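PDB 5KCK: anthranilate synthase component I from Streptococcus pneumoniae serotype 4, which belongs to the anthranilate synthase family of mixed alpha/beta proteins built round large antiparallel sheets, and is modelled as an assembly of two chains. Local coordinates for residues Ile78-His83 with Ala145-Arg150; Gly91-Phe96 with Met121-Tyr126; Glu127-Phe132 with His140-Ala145; Thr353-Leu358 with Gly401-Ala406. All coordinates share one frame; numbering follows the deposited sequence.

Contact 1 of 4, residues Ile78-His83 with Ala145-Arg150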
loop_
_atom_site.group_PDB
_atom_site.type_symbol
_atom_site.label_atom_id
_atom_site.label_comp_id
_atom_site.label_asym_id
_atom_site.label_seq_id
_atom_site.Cartn_x
_atom_site.Cartn_y
_atom_site.Cartn_z
ATOM N N ILE A 78 25.342 11.143 -19.276
ATOM C CA ILE A 78 24.221 11.166 -18.338
ATOM C C ILE A 78 24.454 12.152 -17.199
ATOM O O ILE A 78 23.535 12.870 -16.795
ATOM C CB ILE A 78 23.971 9.751 -17.800
ATOM C CG1 ILE A 78 23.464 8.847 -18.921
ATOM C CG2 ILE A 78 23.029 9.790 -16.611
ATOM C CD1 ILE A 78 22.586 9.534 -19.868
ATOM N N HIS A 79 25.670 12.193 -16.662
ATOM C CA HIS A 79 25.942 12.889 -15.411
ATOM C C HIS A 79 25.938 14.400 -15.605
ATOM O O HIS A 79 26.626 14.921 -16.487
ATOM C CB HIS A 79 27.296 12.435 -14.866
ATOM C CG HIS A 79 27.734 13.161 -13.634
ATOM N ND1 HIS A 79 26.967 13.216 -12.490
ATOM C CD2 HIS A 79 28.869 13.845 -13.361
ATOM C CE1 HIS A 79 27.608 13.911 -11.567
ATOM N NE2 HIS A 79 28.763 14.304 -12.071
ATOM N N LYS A 80 25.186 15.103 -14.755
ATOM C CA LYS A 80 25.090 16.565 -14.785
ATOM C C LYS A 80 25.438 17.114 -13.405
ATOM O O LYS A 80 24.641 16.992 -12.467
ATOM C CB LYS A 80 23.696 17.009 -15.218
ATOM C CG LYS A 80 23.348 16.572 -16.635
ATOM C CD LYS A 80 24.250 17.279 -17.649
ATOM C CE LYS A 80 24.048 16.730 -19.044
ATOM N NZ LYS A 80 24.807 17.483 -20.065
ATOM N N SER A 81 26.614 17.749 -13.302
ATOM C CA SER A 81 27.185 18.119 -12.005
ATOM C C SER A 81 26.281 19.068 -11.223
ATOM O O SER A 81 26.113 18.912 -10.009
ATOM C CB SER A 81 28.562 18.758 -12.200
ATOM O OG SER A 81 29.446 17.884 -12.882
ATOM N N GLN A 82 25.712 20.067 -11.890
ATOM C CA GLN A 82 24.900 21.066 -11.203
ATOM C C GLN A 82 23.467 20.607 -10.954
ATOM O O GLN A 82 22.700 21.348 -10.329
ATOM C CB GLN A 82 24.893 22.375 -12.002
ATOM N N HIS A 83 23.088 19.415 -11.412
ATOM C CA HIS A 83 21.719 18.934 -11.281
ATOM C C HIS A 83 21.497 18.242 -9.943
ATOM O O HIS A 83 22.257 17.347 -9.564
ATOM C CB HIS A 83 21.372 17.956 -12.399
ATOM C CG HIS A 83 20.046 17.290 -12.209
ATOM N ND1 HIS A 83 18.849 17.938 -12.435
ATOM C CD2 HIS A 83 19.725 16.043 -11.791
ATOM C CE1 HIS A 83 17.850 17.110 -12.182
ATOM N NE2 HIS A 83 18.354 15.954 -11.788
ATOM N N ALA A 145 15.212 20.200 -18.656
ATOM C CA ALA A 145 16.059 20.601 -19.779
ATOM C C ALA A 145 17.504 20.124 -19.637
ATOM O O ALA A 145 18.400 20.698 -20.260
ATOM C CB ALA A 145 16.024 22.116 -19.966
ATOM N N LEU A 146 17.726 19.055 -18.866
ATOM C CA LEU A 146 19.060 18.510 -18.615
ATOM C C LEU A 146 19.863 18.296 -19.889
ATOM O O LEU A 146 21.041 18.652 -19.961
ATOM C CB LEU A 146 18.938 17.169 -17.884
ATOM C CG LEU A 146 18.471 17.156 -16.441
ATOM C CD1 LEU A 146 18.279 15.729 -15.987
ATOM C CD2 LEU A 146 19.510 17.856 -15.596
ATOM N N TYR A 147 19.260 17.652 -20.885
ATOM C CA TYR A 147 20.007 17.162 -22.031
ATOM C C TYR A 147 19.750 17.950 -23.308
ATOM O O TYR A 147 20.480 17.761 -24.289
ATOM C CB TYR A 147 19.694 15.672 -22.258
ATOM C CG TYR A 147 20.004 14.836 -21.028
ATOM C CD1 TYR A 147 21.320 14.572 -20.658
ATOM C CD2 TYR A 147 18.983 14.346 -20.220
ATOM C CE1 TYR A 147 21.613 13.819 -19.518
ATOM C CE2 TYR A 147 19.260 13.587 -19.089
ATOM C CZ TYR A 147 20.575 13.332 -18.740
ATOM O OH TYR A 147 20.849 12.597 -17.616
ATOM N N SER A 148 18.756 18.841 -23.311
ATOM C CA SER A 148 18.360 19.574 -24.502
ATOM C C SER A 148 18.574 21.078 -24.415
ATOM O O SER A 148 18.648 21.729 -25.464
ATOM C CB SER A 148 16.874 19.330 -24.798
ATOM O OG SER A 148 16.099 19.792 -23.707
ATOM N N GLU A 149 18.670 21.644 -23.208
ATOM C CA GLU A 149 18.637 23.095 -22.985
ATOM C C GLU A 149 17.345 23.726 -23.513
ATOM O O GLU A 149 17.341 24.883 -23.937
ATOM C CB GLU A 149 19.863 23.787 -23.591
ATOM C CG GLU A 149 21.177 23.050 -23.343
ATOM C CD GLU A 149 21.585 23.022 -21.880
ATOM O OE1 GLU A 149 21.403 24.045 -21.188
ATOM O OE2 GLU A 149 22.089 21.971 -21.422
ATOM N N ARG A 150 16.248 22.966 -23.487
ATOM C CA ARG A 150 14.925 23.476 -23.835
ATOM C C ARG A 150 14.601 24.745 -23.054
ATOM O O ARG A 150 14.967 24.892 -21.887
ATOM C CB ARG A 150 13.853 22.424 -23.520
ATOM C CG ARG A 150 13.691 21.326 -24.543
ATOM C CD ARG A 150 12.457 20.461 -24.249
ATOM N NE ARG A 150 12.564 19.627 -23.052
ATOM C CZ ARG A 150 11.543 18.944 -22.528
ATOM N NH1 ARG A 150 10.342 19.002 -23.095
ATOM N NH2 ARG A 150 11.720 18.201 -21.438
#
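The backbones come nearest at K80 and L146, with 7.4 Å between K80 CA and L146 CA. Neither segment is regular beyond I78, the last residue of helix 70-78. H79 leaves the helical conformation, and K80 to H83 form a type I turn. That turn is closed by the bond from H83 N to K80 O.

One hydrogen bond joins the segments. Y147 OH donates to I78 O at 2.8 Å, in the carbonyl plane and on a lone pair, with a C=O...donor angle of 124°. It gives a donor to a carbonyl at the helix end. The carbonyl meets the phenol ring at its edge.

The aliphatic part of K80 fills the middle. Its chain bends at chi2 (-66°), which brings CE to 3.8 Å from Y147 CE1 and 3.7 Å from L146 O. The approach to the ring is oblique. K80 NZ stays 5.4 Å from E149 OE2, too far for a salt bridge.

L146 crosses H83 at about a right angle. Its CD1 stands over the imidazole centre, a CH-pi contact of 4.1 Å from L146 CD1 to the H83 centroid. Its CD2 packs tightly on H83 ND1.

On the second loop, S148 OG accepts from R150 N, an ST turn. Y147 N is held by E127 OE1. K80 pairs through its backbone with A399, and the Y147 and L146 side chains also touch A399.

The arrangement is a surface junction of two connecting loops. One carries the chain out of a helix, the other leads from hairpin strand 138-144 into helix 152-166.

Contact 2 of 4, residues Gly91-Phe96 with Met121-Tyr126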
loop_
_atom_site.group_PDB
_atom_site.type_symbol
_atom_site.label_atom_id
_atom_site.label_comp_id
_atom_site.label_asym_id
_atom_site.label_seq_id
_atom_site.Cartn_x
_atom_site.Cartn_y
_atom_site.Cartn_z
ATOM N N GLY A 91 15.648 12.028 -13.641
ATOM C CA GLY A 91 16.242 12.188 -14.967
ATOM C C GLY A 91 17.509 11.373 -15.126
ATOM O O GLY A 91 18.230 11.084 -14.165
ATOM N N GLY A 92 17.782 10.988 -16.372
ATOM C CA GLY A 92 18.908 10.123 -16.660
ATOM C C GLY A 92 18.573 8.952 -17.572
ATOM O O GLY A 92 17.655 9.047 -18.390
ATOM N N ALA A 93 19.315 7.850 -17.447
ATOM C CA ALA A 93 19.210 6.709 -18.348
ATOM C C ALA A 93 18.459 5.559 -17.692
ATOM O O ALA A 93 18.634 5.285 -16.502
ATOM C CB ALA A 93 20.595 6.217 -18.775
ATOM N N ILE A 94 17.630 4.884 -18.478
ATOM C CA ILE A 94 16.914 3.688 -18.049
ATOM C C ILE A 94 17.153 2.621 -19.105
ATOM O O ILE A 94 17.035 2.897 -20.306
ATOM C CB ILE A 94 15.410 3.971 -17.853
ATOM C CG1 ILE A 94 15.223 5.056 -16.782
ATOM C CG2 ILE A 94 14.629 2.692 -17.495
ATOM C CD1 ILE A 94 13.798 5.503 -16.611
ATOM N N GLY A 95 17.522 1.419 -18.665
ATOM C CA GLY A 95 17.909 0.369 -19.601
ATOM C C GLY A 95 18.604 -0.767 -18.882
ATOM O O GLY A 95 18.374 -0.995 -17.694
ATOM N N PHE A 96 19.455 -1.483 -19.619
ATOM C CA PHE A 96 20.128 -2.657 -19.075
ATOM C C PHE A 96 21.559 -2.755 -19.586
ATOM O O PHE A 96 21.938 -2.171 -20.606
ATOM C CB PHE A 96 19.404 -3.965 -19.428
ATOM C CG PHE A 96 19.497 -4.330 -20.872
ATOM C CD1 PHE A 96 18.555 -3.866 -21.775
ATOM C CD2 PHE A 96 20.532 -5.120 -21.341
ATOM C CE1 PHE A 96 18.637 -4.194 -23.116
ATOM C CE2 PHE A 96 20.618 -5.448 -22.681
ATOM C CZ PHE A 96 19.670 -4.979 -23.569
HETATM N N MSE A 121 24.217 -3.607 -24.542
HETATM C CA MSE A 121 23.802 -2.519 -23.673
HETATM C C MSE A 121 22.804 -1.666 -24.435
HETATM O O MSE A 121 22.988 -1.412 -25.628
HETATM C CB MSE A 121 25.000 -1.674 -23.229
HETATM C CG MSE A 121 24.640 -0.525 -22.331
HETATM SE SE MSE A 121 26.174 0.608 -21.903
HETATM C CE MSE A 121 26.179 1.713 -23.512
ATOM N N HIS A 122 21.755 -1.227 -23.749
ATOM C CA HIS A 122 20.734 -0.390 -24.365
ATOM C C HIS A 122 20.122 0.499 -23.291
ATOM O O HIS A 122 19.502 0.001 -22.343
ATOM C CB HIS A 122 19.663 -1.247 -25.037
ATOM C CG HIS A 122 18.961 -0.565 -26.169
ATOM N ND1 HIS A 122 18.232 -1.255 -27.115
ATOM C CD2 HIS A 122 18.872 0.744 -26.508
ATOM C CE1 HIS A 122 17.732 -0.400 -27.990
ATOM N NE2 HIS A 122 18.102 0.820 -27.643
ATOM N N PHE A 123 20.299 1.809 -23.434
ATOM C CA PHE A 123 19.691 2.779 -22.537
ATOM C C PHE A 123 18.953 3.833 -23.343
ATOM O O PHE A 123 19.406 4.239 -24.419
ATOM C CB PHE A 123 20.742 3.473 -21.644
ATOM C CG PHE A 123 21.241 2.618 -20.518
ATOM C CD1 PHE A 123 20.534 2.540 -19.326
ATOM C CD2 PHE A 123 22.421 1.894 -20.648
ATOM C CE1 PHE A 123 20.993 1.752 -18.280
ATOM C CE2 PHE A 123 22.889 1.102 -19.607
ATOM C CZ PHE A 123 22.174 1.027 -18.422
ATOM N N PHE A 124 17.825 4.279 -22.813
ATOM C CA PHE A 124 17.210 5.518 -23.258
ATOM C C PHE A 124 17.482 6.605 -22.217
ATOM O O PHE A 124 17.517 6.340 -21.011
ATOM C CB PHE A 124 15.700 5.352 -23.463
ATOM C CG PHE A 124 15.312 4.502 -24.644
ATOM C CD1 PHE A 124 15.595 4.908 -25.940
ATOM C CD2 PHE A 124 14.600 3.328 -24.460
ATOM C CE1 PHE A 124 15.211 4.135 -27.035
ATOM C CE2 PHE A 124 14.205 2.558 -25.546
ATOM C CZ PHE A 124 14.517 2.958 -26.834
ATOM N N VAL A 125 17.655 7.838 -22.688
ATOM C CA VAL A 125 18.032 8.965 -21.834
ATOM C C VAL A 125 16.877 9.959 -21.803
ATOM O O VAL A 125 16.493 10.498 -22.846
ATOM C CB VAL A 125 19.325 9.629 -22.328
ATOM C CG1 VAL A 125 19.751 10.720 -21.373
ATOM C CG2 VAL A 125 20.418 8.579 -22.499
ATOM N N TYR A 126 16.341 10.218 -20.609
ATOM C CA TYR A 126 15.068 10.915 -20.446
ATOM C C TYR A 126 15.198 12.196 -19.629
ATOM O O TYR A 126 15.862 12.223 -18.583
ATOM C CB TYR A 126 14.026 10.039 -19.736
ATOM C CG TYR A 126 13.660 8.759 -20.438
ATOM C CD1 TYR A 126 12.617 8.716 -21.359
ATOM C CD2 TYR A 126 14.337 7.583 -20.156
ATOM C CE1 TYR A 126 12.269 7.525 -21.989
ATOM C CE2 TYR A 126 14.006 6.402 -20.778
ATOM C CZ TYR A 126 12.973 6.372 -21.693
ATOM O OH TYR A 126 12.650 5.178 -22.305
#
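G92, I94 and F96 pair with Y126, F124 and H122 as the hydrogen-bonded pairs of two antiparallel strands. Each pair has both of its bonds made. Y126 N to G92 O is the shortest, at 2.8 Å. The return bond from G92 N to Y126 O is longer, 3.2 Å, but almost straight at 172°. I94 N reaches F124 O at 2.9 Å, and F124 N returns a bond to I94 O. F96 N reaches H122 O at 3.1 Å, and H122 N answers on F96 O.

A93 faces V125 and G95 faces F123 in the non-hydrogen-bonded pairs. A93 and G95 turn their backbone groups to L397 and G395 of strand 393-398. On the other strand F123 bonds to I52 and M121 to F54 of strand 50-55. In between, A93 CA lies 3.2 Å from F124 O, a CA-H...O contact.

The rings fit round these bonds. G95 has no side chain, and the F123 ring lies obliquely against its backbone, with F123 CD1 3.3 Å from G95 N. F96 has its CG between the backbone N and the carbonyl carbon (chi1 70°). This swings the ring over H122 of the neighbouring strand, whose N lies over the ring centre. I94 CB touches Y126 CE2 at 4.1 Å.

The polar side-chain ends look elsewhere. H122 ND1 bonds to Y250 and NE2 to E51, and Y126 OH bonds to H25 O of the second subunit.

Most backbone polar groups are thus satisfied within the sheet, and H122 and Y126 by outside partners, which is consistent with their burial.

Contact 3 of 4, residues Glu127-Phe132 with His140-Ala145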
loop_
_atom_site.group_PDB
_atom_site.type_symbol
_atom_site.label_atom_id
_atom_site.label_comp_id
_atom_site.label_asym_id
_atom_site.label_seq_id
_atom_site.Cartn_x
_atom_site.Cartn_y
_atom_site.Cartn_z
ATOM N N GLU A 127 14.501 13.237 -20.088
ATOM C CA GLU A 127 14.202 14.420 -19.290
ATOM C C GLU A 127 12.700 14.641 -19.163
ATOM O O GLU A 127 12.274 15.682 -18.651
ATOM C CB GLU A 127 14.866 15.664 -19.888
ATOM C CG GLU A 127 14.519 15.889 -21.345
ATOM C CD GLU A 127 15.276 17.064 -21.953
ATOM O OE1 GLU A 127 16.402 17.365 -21.481
ATOM O OE2 GLU A 127 14.730 17.690 -22.892
ATOM N N SER A 128 11.892 13.683 -19.612
ATOM C CA SER A 128 10.438 13.733 -19.493
ATOM C C SER A 128 9.996 12.449 -18.818
ATOM O O SER A 128 10.188 11.363 -19.375
ATOM C CB SER A 128 9.766 13.870 -20.865
ATOM O OG SER A 128 10.374 14.895 -21.633
ATOM N N TYR A 129 9.396 12.566 -17.639
ATOM C CA TYR A 129 9.092 11.380 -16.852
ATOM C C TYR A 129 8.134 11.757 -15.725
ATOM O O TYR A 129 7.915 12.935 -15.427
ATOM C CB TYR A 129 10.382 10.753 -16.298
ATOM C CG TYR A 129 11.134 11.697 -15.390
ATOM C CD1 TYR A 129 11.985 12.666 -15.919
ATOM C CD2 TYR A 129 10.969 11.645 -14.014
ATOM C CE1 TYR A 129 12.673 13.543 -15.102
ATOM C CE2 TYR A 129 11.652 12.519 -13.181
ATOM C CZ TYR A 129 12.498 13.470 -13.738
ATOM O OH TYR A 129 13.174 14.348 -12.933
HETATM N N MSE A 130 7.556 10.732 -15.112
HETATM C CA MSE A 130 6.711 10.877 -13.932
HETATM C C MSE A 130 7.276 10.021 -12.821
HETATM O O MSE A 130 7.800 8.941 -13.083
HETATM C CB MSE A 130 5.277 10.418 -14.190
HETATM C CG MSE A 130 4.559 11.055 -15.333
HETATM SE SE MSE A 130 2.913 10.047 -15.606
HETATM C CE MSE A 130 2.139 10.200 -13.930
ATOM N N VAL A 131 7.146 10.474 -11.580
ATOM C CA VAL A 131 7.518 9.679 -10.418
ATOM C C VAL A 131 6.292 9.570 -9.523
ATOM O O VAL A 131 5.741 10.590 -9.086
ATOM C CB VAL A 131 8.712 10.288 -9.668
ATOM C CG1 VAL A 131 9.166 9.367 -8.537
ATOM C CG2 VAL A 131 9.861 10.543 -10.637
ATOM N N PHE A 132 5.847 8.343 -9.280
ATOM C CA PHE A 132 4.773 8.075 -8.329
ATOM C C PHE A 132 5.402 7.912 -6.951
ATOM O O PHE A 132 6.107 6.931 -6.699
ATOM C CB PHE A 132 3.993 6.819 -8.714
ATOM C CG PHE A 132 3.112 6.982 -9.927
ATOM C CD1 PHE A 132 3.663 7.073 -11.193
ATOM C CD2 PHE A 132 1.726 7.008 -9.799
ATOM C CE1 PHE A 132 2.850 7.214 -12.317
ATOM C CE2 PHE A 132 0.909 7.147 -10.912
ATOM C CZ PHE A 132 1.473 7.252 -12.173
ATOM N N HIS A 140 4.521 13.195 -9.431
ATOM C CA HIS A 140 5.343 14.287 -9.937
ATOM C C HIS A 140 5.501 14.109 -11.441
ATOM O O HIS A 140 6.162 13.170 -11.894
ATOM C CB HIS A 140 6.707 14.307 -9.244
ATOM C CG HIS A 140 6.626 14.497 -7.761
ATOM N ND1 HIS A 140 6.855 15.714 -7.152
ATOM C CD2 HIS A 140 6.328 13.629 -6.765
ATOM C CE1 HIS A 140 6.696 15.588 -5.847
ATOM N NE2 HIS A 140 6.379 14.333 -5.583
ATOM N N VAL A 141 4.898 15.002 -12.219
ATOM C CA VAL A 141 5.030 14.977 -13.672
ATOM C C VAL A 141 6.073 16.014 -14.049
ATOM O O VAL A 141 5.871 17.211 -13.815
ATOM C CB VAL A 141 3.688 15.248 -14.366
ATOM C CG1 VAL A 141 3.827 15.075 -15.877
ATOM C CG2 VAL A 141 2.609 14.316 -13.811
ATOM N N ILE A 142 7.180 15.568 -14.643
ATOM C CA ILE A 142 8.384 16.385 -14.784
ATOM C C ILE A 142 8.729 16.549 -16.258
ATOM O O ILE A 142 8.750 15.572 -17.010
ATOM C CB ILE A 142 9.578 15.767 -14.032
ATOM C CG1 ILE A 142 9.225 15.496 -12.559
ATOM C CG2 ILE A 142 10.821 16.653 -14.185
ATOM C CD1 ILE A 142 9.275 16.711 -11.681
ATOM N N GLU A 143 9.022 17.786 -16.656
ATOM C CA GLU A 143 9.684 18.084 -17.918
ATOM C C GLU A 143 10.908 18.917 -17.586
ATOM O O GLU A 143 10.777 19.981 -16.973
ATOM C CB GLU A 143 8.751 18.837 -18.880
ATOM C CG GLU A 143 7.567 18.019 -19.384
ATOM C CD GLU A 143 7.969 16.952 -20.410
ATOM O OE1 GLU A 143 9.060 17.074 -21.017
ATOM O OE2 GLU A 143 7.188 15.995 -20.619
ATOM N N ASP A 144 12.089 18.440 -17.979
ATOM C CA ASP A 144 13.357 19.040 -17.578
ATOM C C ASP A 144 14.196 19.343 -18.817
ATOM O O ASP A 144 13.928 18.832 -19.905
ATOM C CB ASP A 144 14.112 18.102 -16.628
ATOM C CG ASP A 144 15.059 18.838 -15.708
ATOM O OD1 ASP A 144 15.856 19.660 -16.210
ATOM O OD2 ASP A 144 15.008 18.589 -14.482
ATOM N N ALA A 145 15.212 20.200 -18.656
ATOM C CA ALA A 145 16.059 20.601 -19.779
ATOM C C ALA A 145 17.504 20.124 -19.637
ATOM O O ALA A 145 18.400 20.698 -20.260
ATOM C CB ALA A 145 16.024 22.116 -19.966
HETATM O O HOH W 1 14.848 16.087 -14.004
#
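E127 O accepts from D144 N at 2.8 Å. The E127 carboxylate runs past the D144 carbonyl and is held by Y147 N, S148 OG and R150.

S128 faces E143. S128 OG donates to E143 OE1 at 2.6 Å, on the syn side but 30° out of the carboxylate plane. R150 makes a salt bridge to the same oxygen.

Y129 and I142 exchange two backbone bonds. With chi1 at 61°, the Y129 ring folds over its own backbone and lies beside I142. I142 CB stands over the ring face, 3.9 Å from the Y129 centroid, a CH-pi contact. Y129 OH and D144 OD2 share one water, which lies 2.6 Å from D144 OD2 and donates to it.

M130, a selenomethionine, runs alongside V141, with M130 CG 4.1 Å from V141 CG2.

V131 pairs with H140 in both directions, V131 N to H140 O being 2.9 Å. H140 ND1 bonds to E4 of the second subunit, whose strand continues the sheet beyond 140-144.

The charges of E127 and E143 are thus probably balanced by R150. The middle of the hairpin is apolar, and H140 ties its far end to the second subunit.

Contact 4 of 4, residues Thr353-Leu358 with Gly401-Ala406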
loop_
_atom_site.group_PDB
_atom_site.type_symbol
_atom_site.label_atom_id
_atom_site.label_comp_id
_atom_site.label_asym_id
_atom_site.label_seq_id
_atom_site.Cartn_x
_atom_site.Cartn_y
_atom_site.Cartn_z
ATOM N N THR A 353 33.203 6.557 -10.028
ATOM C CA THR A 353 31.794 6.850 -10.286
ATOM C C THR A 353 30.971 5.571 -10.162
ATOM O O THR A 353 31.492 4.489 -9.864
ATOM C CB THR A 353 31.581 7.447 -11.683
ATOM O OG1 THR A 353 31.761 6.409 -12.650
ATOM C CG2 THR A 353 32.571 8.601 -11.961
ATOM N N ALA A 354 29.667 5.699 -10.440
ATOM C CA ALA A 354 28.797 4.528 -10.441
ATOM C C ALA A 354 29.243 3.482 -11.457
ATOM O O ALA A 354 28.979 2.291 -11.264
ATOM C CB ALA A 354 27.349 4.937 -10.716
HETATM N N MSE A 355 29.909 3.893 -12.541
HETATM C CA MSE A 355 30.404 2.918 -13.525
HETATM C C MSE A 355 31.406 1.950 -12.903
HETATM O O MSE A 355 31.403 0.762 -13.212
HETATM C CB MSE A 355 31.041 3.625 -14.722
HETATM C CG MSE A 355 30.101 4.597 -15.406
HETATM SE SE MSE A 355 28.554 3.722 -16.233
HETATM C CE MSE A 355 27.308 3.607 -14.703
ATOM N N ASP A 356 32.266 2.474 -12.030
ATOM C CA ASP A 356 33.198 1.611 -11.314
ATOM C C ASP A 356 32.464 0.671 -10.367
ATOM O O ASP A 356 32.875 -0.481 -10.207
ATOM C CB ASP A 356 34.225 2.468 -10.578
ATOM C CG ASP A 356 34.945 3.431 -11.522
ATOM O OD1 ASP A 356 35.738 2.938 -12.355
ATOM O OD2 ASP A 356 34.701 4.661 -11.453
ATOM N N ALA A 357 31.357 1.125 -9.772
ATOM C CA ALA A 357 30.538 0.231 -8.962
ATOM C C ALA A 357 29.943 -0.873 -9.819
ATOM O O ALA A 357 29.873 -2.035 -9.395
ATOM C CB ALA A 357 29.428 1.016 -8.261
ATOM N N LEU A 358 29.513 -0.526 -11.034
ATOM C CA LEU A 358 28.944 -1.517 -11.935
ATOM C C LEU A 358 30.003 -2.519 -12.368
ATOM O O LEU A 358 29.781 -3.732 -12.319
ATOM C CB LEU A 358 28.325 -0.818 -13.147
ATOM C CG LEU A 358 27.942 -1.712 -14.320
ATOM C CD1 LEU A 358 26.965 -2.750 -13.845
ATOM C CD2 LEU A 358 27.335 -0.878 -15.423
ATOM N N GLY A 401 24.226 11.107 -10.948
ATOM C CA GLY A 401 25.255 10.114 -10.731
ATOM C C GLY A 401 24.863 8.990 -9.790
ATOM O O GLY A 401 25.637 8.037 -9.635
ATOM N N ASP A 402 23.702 9.083 -9.141
ATOM C CA ASP A 402 23.149 7.953 -8.412
ATOM C C ASP A 402 22.754 6.848 -9.388
ATOM O O ASP A 402 22.533 7.081 -10.581
ATOM C CB ASP A 402 21.922 8.363 -7.597
ATOM C CG ASP A 402 22.277 9.180 -6.373
ATOM O OD1 ASP A 402 23.480 9.279 -6.046
ATOM O OD2 ASP A 402 21.349 9.716 -5.732
HETATM N N MSE A 403 22.648 5.636 -8.860
HETATM C CA MSE A 403 22.385 4.474 -9.695
HETATM C C MSE A 403 21.715 3.386 -8.890
HETATM O O MSE A 403 22.000 3.230 -7.705
HETATM C CB MSE A 403 23.682 3.941 -10.293
HETATM C CG MSE A 403 23.472 2.822 -11.283
HETATM SE SE MSE A 403 25.152 2.178 -12.040
HETATM C CE MSE A 403 25.931 1.395 -10.405
ATOM N N ASP A 404 20.822 2.629 -9.526
ATOM C CA ASP A 404 20.199 1.483 -8.874
ATOM C C ASP A 404 19.990 0.390 -9.911
ATOM O O ASP A 404 19.231 0.576 -10.864
ATOM C CB ASP A 404 18.880 1.885 -8.214
ATOM C CG ASP A 404 18.322 0.796 -7.322
ATOM O OD1 ASP A 404 19.032 -0.209 -7.105
ATOM O OD2 ASP A 404 17.176 0.954 -6.841
ATOM N N LEU A 405 20.665 -0.743 -9.727
ATOM C CA LEU A 405 20.685 -1.815 -10.714
ATOM C C LEU A 405 20.240 -3.127 -10.082
ATOM O O LEU A 405 20.775 -3.533 -9.045
ATOM C CB LEU A 405 22.087 -1.972 -11.312
ATOM C CG LEU A 405 22.582 -0.847 -12.222
ATOM C CD1 LEU A 405 23.989 -1.148 -12.672
ATOM C CD2 LEU A 405 21.655 -0.675 -13.427
ATOM N N ALA A 406 19.278 -3.791 -10.717
ATOM C CA ALA A 406 18.874 -5.137 -10.333
ATOM C C ALA A 406 19.651 -6.191 -11.123
ATOM O O ALA A 406 20.052 -5.969 -12.271
ATOM C CB ALA A 406 17.373 -5.328 -10.562
HETATM O O HOH W 2 28.316 8.181 -9.658
#
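A354, M355 and L358 meet M403 and L405 without any aromatic ring. The flat groups here are peptides and a carboxylate. The A354 carbonyl is touched by the M403 methyl, with M403 CE 3.3 Å from A354 O. The G401 carbonyl has A354 CB beside it, and a water 2.7 Å from G401 O donates to it. That water accepts from A354 N, so it bridges the helix start to the loop. The D356 carboxylate takes T353 N on the anti lone pair of OD2. With M355 N on T353 OG1 this makes a capping box.

The rest is apolar. M403 and M355 are selenomethionines. M403 reaches the helix because its chain is straight up to SE and bends only at chi3 (67°). M403 SE lies 3.8 Å from A354 CB and 3.7 Å from M355 CE. M403 CE then turns in towards A357 CB and L358 CB. L358 and L405 meet through their methyls, L358 CD1 being 3.6 Å from L405 CD1.

The axes of helix segment 354-358 and strand segment 403-406 approach to 9.8 Å. Strands 259-264 and 393-398 flank that strand in the sheet, and L71 of helix 70-78 packs against M355 and L358.

Overall arrangement
Contacts 2, 3 and 4 are buried, while contact 1 lies at the surface. Contacts 2 and 4 belong to the same large sheet: contact 2 pairs two of its strands, contact 4 lays a helix on another. Contact 3 is a hairpin in a separate small sheet, and both it and contact 2 touch the second subunit. Strand 121-126 leads directly into strand 128-133. Contact 1 shares A145 with contact 3 and packs through Y147 on the strands of contact 2, so it links the two sheets. Backbone bonds dominate contacts 2 and 3, contact 3 adding acidic groups. Contact 4 is mostly apolar, and contact 1 mixes one hydrogen bond with loop packing.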